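Local coordinates for lipoprotein (Clostridium difficile, PDB 4OTE) that probably captures methionine at the cell surface as the substrate-binding lipoprotein of a transport system, and binds selenomethionine and zinc ions, at residues A[78-90]-A[230-241]. Numbering follows the deposited sequence.
Sequences AGKKLYVCPAILY and EEKYKGIVIPTF. With MSE (selenomethionine), chain C.
A two-pair antiparallel beta ladder joins Tyr83 and Val84 to Pro239 and Ile238, placing the end of the chain on the edge of the sheet of one lobe of this periplasmic-binding-protein-like fold. Tyr83 and Pro239 form the non-hydrogen-bonded pair, with CA atoms 4.0 Å apart. Val84 and Ile238 form the hydrogen-bonded pair: Val84 N donates to Ile238 O at 2.8 Å, and Ile238 N returns a bond to Val84 O. Beyond Pro239, which has no N-H to give, the ladder is continued by Thr240 N, which reaches Leu82 O at 2.8 Å almost straight (173°). The same oxygen meets the Phe241 ring edge-on, 3.1 Å from CD2.

Side chains pack on both faces. With Val237 CG1 anti to the backbone N (chi1 -178°), that methyl lies 3.6 Å from Tyr83 CD1, the two side chains running alongside each other. On the face that carries Val84 and Ile238, the Ile238 side chain crosses that of Pro86 at about a right angle, with Ile238 CD1 3.6 Å from Pro86 CD. Farther along, Ile88 CD1 touches Ile236 CG2. Cys85, directly after the last ladder residue Val84, lines the selenomethionine pocket, its CB 3.7 Å from the ligand O.

Strand 76-84 lies between strand 199-204, against which Leu82 and Tyr83 form a classic beta bulge opposite Asn199, and strand 238-239. Helix 223-233 contributes Ile229 beside Tyr83, Val237 and Pro239, and Arg226, which salt-bridges the terminal carboxylate of Phe241.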
loop_
_atom_site.group_PDB
_atom_site.type_symbol
_atom_site.label_atom_id
_atom_site.label_comp_id
_atom_site.label_asym_id
_atom_site.label_seq_id
_atom_site.Cartn_x
_atom_site.Cartn_y
_atom_site.Cartn_z
ATOM N N ALA A 78 1.296 5.991 -14.024
ATOM C CA ALA A 78 0.981 6.563 -12.711
ATOM C C ALA A 78 0.573 8.036 -12.831
ATOM O O ALA A 78 1.192 8.797 -13.575
ATOM C CB ALA A 78 2.178 6.432 -11.783
ATOM N N GLY A 79 -0.467 8.430 -12.096
ATOM C CA GLY A 79 -0.911 9.821 -12.054
ATOM C C GLY A 79 -0.222 10.601 -10.946
ATOM O O GLY A 79 0.887 10.266 -10.541
ATOM N N LYS A 80 -0.888 11.638 -10.450
ATOM C CA LYS A 80 -0.368 12.454 -9.346
ATOM C C LYS A 80 -0.336 11.682 -8.023
ATOM O O LYS A 80 -1.218 10.857 -7.757
ATOM C CB LYS A 80 -1.235 13.702 -9.165
ATOM C CG LYS A 80 -1.245 14.635 -10.367
ATOM C CD LYS A 80 -2.213 15.792 -10.170
ATOM C CE LYS A 80 -2.151 16.760 -11.344
ATOM N NZ LYS A 80 -3.262 17.751 -11.313
ATOM N N LYS A 81 0.671 11.962 -7.195
ATOM C CA LYS A 81 0.774 11.375 -5.854
ATOM C C LYS A 81 -0.406 11.828 -4.985
ATOM O O LYS A 81 -0.729 13.015 -4.957
ATOM C CB LYS A 81 2.072 11.808 -5.173
ATOM C CG LYS A 81 3.359 11.374 -5.857
ATOM C CD LYS A 81 4.548 11.837 -5.025
ATOM C CE LYS A 81 5.873 11.776 -5.772
ATOM N NZ LYS A 81 6.110 10.492 -6.481
ATOM N N LEU A 82 -1.038 10.894 -4.272
ATOM C CA LEU A 82 -2.233 11.223 -3.478
ATOM C C LEU A 82 -1.999 11.098 -1.981
ATOM O O LEU A 82 -2.244 12.040 -1.229
ATOM C CB LEU A 82 -3.410 10.339 -3.892
ATOM C CG LEU A 82 -3.755 10.398 -5.381
ATOM C CD1 LEU A 82 -4.901 9.453 -5.688
ATOM C CD2 LEU A 82 -4.098 11.820 -5.813
ATOM N N TYR A 83 -1.527 9.933 -1.554
ATOM C CA TYR A 83 -1.310 9.670 -0.141
ATOM C C TYR A 83 -0.352 8.505 0.065
ATOM O O TYR A 83 -0.265 7.603 -0.776
ATOM C CB TYR A 83 -2.642 9.367 0.555
ATOM C CG TYR A 83 -3.489 8.346 -0.177
ATOM C CD1 TYR A 83 -3.224 6.981 -0.070
ATOM C CD2 TYR A 83 -4.554 8.746 -0.973
ATOM C CE1 TYR A 83 -3.994 6.047 -0.746
ATOM C CE2 TYR A 83 -5.333 7.819 -1.648
ATOM C CZ TYR A 83 -5.052 6.474 -1.534
ATOM O OH TYR A 83 -5.827 5.557 -2.212
ATOM N N VAL A 84 0.359 8.540 1.189
ATOM C CA VAL A 84 1.275 7.477 1.570
ATOM C C VAL A 84 0.609 6.596 2.620
ATOM O O VAL A 84 -0.178 7.087 3.434
ATOM C CB VAL A 84 2.581 8.043 2.154
ATOM C CG1 VAL A 84 3.635 6.955 2.232
ATOM C CG2 VAL A 84 3.090 9.206 1.313
ATOM N N CYS A 85 0.927 5.306 2.590
ATOM C CA CYS A 85 0.418 4.339 3.541
ATOM C C CYS A 85 1.626 3.621 4.135
ATOM O O CYS A 85 1.949 2.505 3.722
ATOM C CB CYS A 85 -0.506 3.335 2.839
ATOM S SG CYS A 85 -1.956 4.056 2.024
ATOM N N PRO A 86 2.316 4.270 5.093
ATOM C CA PRO A 86 3.533 3.681 5.644
ATOM C C PRO A 86 3.283 2.277 6.174
ATOM O O PRO A 86 2.256 2.035 6.809
ATOM C CB PRO A 86 3.895 4.620 6.799
ATOM C CG PRO A 86 3.217 5.904 6.498
ATOM C CD PRO A 86 1.977 5.550 5.740
ATOM N N ALA A 87 4.206 1.362 5.892
ATOM C CA ALA A 87 4.145 0.015 6.442
ATOM C C ALA A 87 4.163 0.095 7.960
ATOM O O ALA A 87 4.910 0.880 8.535
ATOM C CB ALA A 87 5.317 -0.820 5.946
ATOM N N ILE A 88 3.321 -0.703 8.599
ATOM C CA ILE A 88 3.243 -0.740 10.049
ATOM C C ILE A 88 3.568 -2.147 10.527
ATOM O O ILE A 88 3.083 -3.131 9.962
ATOM C CB ILE A 88 1.854 -0.293 10.554
ATOM C CG1 ILE A 88 1.665 1.203 10.275
ATOM C CG2 ILE A 88 1.707 -0.569 12.052
ATOM C CD1 ILE A 88 0.250 1.698 10.477
ATOM N N LEU A 89 4.410 -2.229 11.552
ATOM C CA LEU A 89 4.761 -3.494 12.177
ATOM C C LEU A 89 3.776 -3.733 13.318
ATOM O O LEU A 89 3.705 -2.935 14.255
ATOM C CB LEU A 89 6.203 -3.448 12.695
ATOM C CG LEU A 89 6.812 -4.735 13.274
ATOM C CD1 LEU A 89 6.853 -5.845 12.240
ATOM C CD2 LEU A 89 8.208 -4.468 13.819
ATOM N N TYR A 90 3.001 -4.813 13.210
ATOM C CA TYR A 90 1.976 -5.158 14.193
ATOM C C TYR A 90 2.447 -6.311 15.067
ATOM O O TYR A 90 3.292 -7.104 14.656
ATOM C CB TYR A 90 0.675 -5.567 13.498
ATOM C CG TYR A 90 -0.006 -4.457 12.735
ATOM C CD1 TYR A 90 0.333 -4.189 11.415
ATOM C CD2 TYR A 90 -1.003 -3.686 13.325
ATOM C CE1 TYR A 90 -0.291 -3.181 10.705
ATOM C CE2 TYR A 90 -1.634 -2.672 12.623
ATOM C CZ TYR A 90 -1.275 -2.424 11.311
ATOM O OH TYR A 90 -1.889 -1.421 10.597
ATOM N N GLU A 230 -7.936 12.327 6.308
ATOM C CA GLU A 230 -7.531 12.669 7.666
ATOM C C GLU A 230 -8.554 12.233 8.709
ATOM O O GLU A 230 -8.175 11.724 9.759
ATOM C CB GLU A 230 -7.243 14.164 7.783
ATOM C CG GLU A 230 -5.969 14.574 7.062
ATOM C CD GLU A 230 -5.588 16.012 7.325
ATOM O OE1 GLU A 230 -6.199 16.918 6.724
ATOM O OE2 GLU A 230 -4.663 16.233 8.133
ATOM N N GLU A 231 -9.841 12.404 8.415
ATOM C CA GLU A 231 -10.884 12.043 9.376
ATOM C C GLU A 231 -11.020 10.521 9.547
ATOM O O GLU A 231 -11.250 10.049 10.655
ATOM C CB GLU A 231 -12.233 12.705 9.027
ATOM C CG GLU A 231 -13.201 11.879 8.183
ATOM C CD GLU A 231 -14.423 12.674 7.728
ATOM O OE1 GLU A 231 -14.414 13.920 7.839
ATOM O OE2 GLU A 231 -15.401 12.054 7.255
ATOM N N LYS A 232 -10.859 9.760 8.467
ATOM C CA LYS A 232 -11.025 8.302 8.529
ATOM C C LYS A 232 -9.781 7.549 9.005
ATOM O O LYS A 232 -9.896 6.552 9.714
ATOM C CB LYS A 232 -11.458 7.749 7.173
ATOM C CG LYS A 232 -12.858 8.166 6.758
ATOM C CD LYS A 232 -13.193 7.627 5.376
ATOM C CE LYS A 232 -14.620 7.953 4.975
ATOM N NZ LYS A 232 -15.602 7.027 5.603
ATOM N N TYR A 233 -8.599 8.013 8.618
ATOM C CA TYR A 233 -7.374 7.255 8.867
ATOM C C TYR A 233 -6.436 7.875 9.902
ATOM O O TYR A 233 -5.566 7.187 10.427
ATOM C CB TYR A 233 -6.667 6.980 7.543
ATOM C CG TYR A 233 -7.553 6.177 6.628
ATOM C CD1 TYR A 233 -7.893 4.867 6.946
ATOM C CD2 TYR A 233 -8.095 6.734 5.475
ATOM C CE1 TYR A 233 -8.728 4.125 6.132
ATOM C CE2 TYR A 233 -8.930 5.999 4.650
ATOM C CZ TYR A 233 -9.244 4.695 4.987
ATOM O OH TYR A 233 -10.072 3.952 4.184
ATOM N N LYS A 234 -6.629 9.153 10.212
ATOM C CA LYS A 234 -5.914 9.802 11.307
ATOM C C LYS A 234 -4.518 9.224 11.527
ATOM O O LYS A 234 -4.308 8.426 12.442
ATOM C CB LYS A 234 -6.728 9.686 12.600
ATOM N N GLY A 235 -3.579 9.605 10.665
ATOM C CA GLY A 235 -2.165 9.304 10.877
ATOM C C GLY A 235 -1.589 8.140 10.097
ATOM O O GLY A 235 -0.398 8.144 9.800
ATOM N N ILE A 236 -2.411 7.143 9.764
ATOM C CA ILE A 236 -1.908 5.947 9.060
ATOM C C ILE A 236 -1.958 6.065 7.537
ATOM O O ILE A 236 -1.246 5.348 6.844
ATOM C CB ILE A 236 -2.597 4.636 9.526
ATOM C CG1 ILE A 236 -4.073 4.583 9.126
ATOM C CG2 ILE A 236 -2.458 4.478 11.036
ATOM C CD1 ILE A 236 -4.686 3.208 9.288
ATOM N N VAL A 237 -2.802 6.953 7.019
ATOM C CA VAL A 237 -2.767 7.323 5.604
ATOM C C VAL A 237 -2.535 8.831 5.548
ATOM O O VAL A 237 -3.345 9.589 6.057
ATOM C CB VAL A 237 -4.072 6.950 4.874
ATOM C CG1 VAL A 237 -3.987 7.311 3.396
ATOM C CG2 VAL A 237 -4.374 5.467 5.045
ATOM N N ILE A 238 -1.423 9.256 4.952
ATOM C CA ILE A 238 -1.035 10.671 4.966
ATOM C C ILE A 238 -1.090 11.266 3.562
ATOM O O ILE A 238 -0.387 10.797 2.674
ATOM C CB ILE A 238 0.386 10.881 5.532
ATOM C CG1 ILE A 238 0.508 10.266 6.935
ATOM C CG2 ILE A 238 0.727 12.368 5.578
ATOM C CD1 ILE A 238 0.901 8.808 6.943
ATOM N N PRO A 239 -1.914 12.316 3.364
ATOM C CA PRO A 239 -1.996 12.983 2.057
ATOM C C PRO A 239 -0.663 13.580 1.615
ATOM O O PRO A 239 0.105 14.046 2.451
ATOM C CB PRO A 239 -3.009 14.114 2.292
ATOM C CG PRO A 239 -3.749 13.740 3.528
ATOM C CD PRO A 239 -2.784 12.962 4.365
ATOM N N THR A 240 -0.402 13.550 0.312
ATOM C CA THR A 240 0.773 14.201 -0.268
ATOM C C THR A 240 0.331 15.347 -1.178
ATOM O O THR A 240 0.925 15.579 -2.229
ATOM C CB THR A 240 1.641 13.209 -1.073
ATOM O OG1 THR A 240 0.886 12.681 -2.170
ATOM C CG2 THR A 240 2.115 12.065 -0.193
ATOM N N PHE A 241 -0.720 16.051 -0.767
ATOM C CA PHE A 241 -1.220 17.216 -1.499
ATOM C C PHE A 241 -1.924 18.153 -0.523
ATOM O O PHE A 241 -2.228 17.761 0.608
ATOM C CB PHE A 241 -2.173 16.792 -2.628
ATOM C CG PHE A 241 -3.435 16.130 -2.143
ATOM C CD1 PHE A 241 -4.571 16.882 -1.864
ATOM C CD2 PHE A 241 -3.486 14.757 -1.967
ATOM C CE1 PHE A 241 -5.728 16.272 -1.410
ATOM C CE2 PHE A 241 -4.639 14.141 -1.515
ATOM C CZ PHE A 241 -5.763 14.901 -1.237
ATOM O OXT PHE A 241 -2.205 19.314 -0.830
HETATM N N MSE C 301 -1.311 0.556 0.143
HETATM C CA MSE C 301 -0.078 -0.220 -0.219
HETATM C C MSE C 301 1.109 0.479 0.349
HETATM O O MSE C 301 1.332 1.662 0.074
HETATM O OXT MSE C 301 1.873 -0.139 1.093
HETATM C CB MSE C 301 0.117 -0.371 -1.727
HETATM C CG MSE C 301 1.288 -1.300 -2.059
HETATM SE SE MSE C 301 1.634 -1.326 -4.001
HETATM C CE MSE C 301 0.053 -2.360 -4.517
#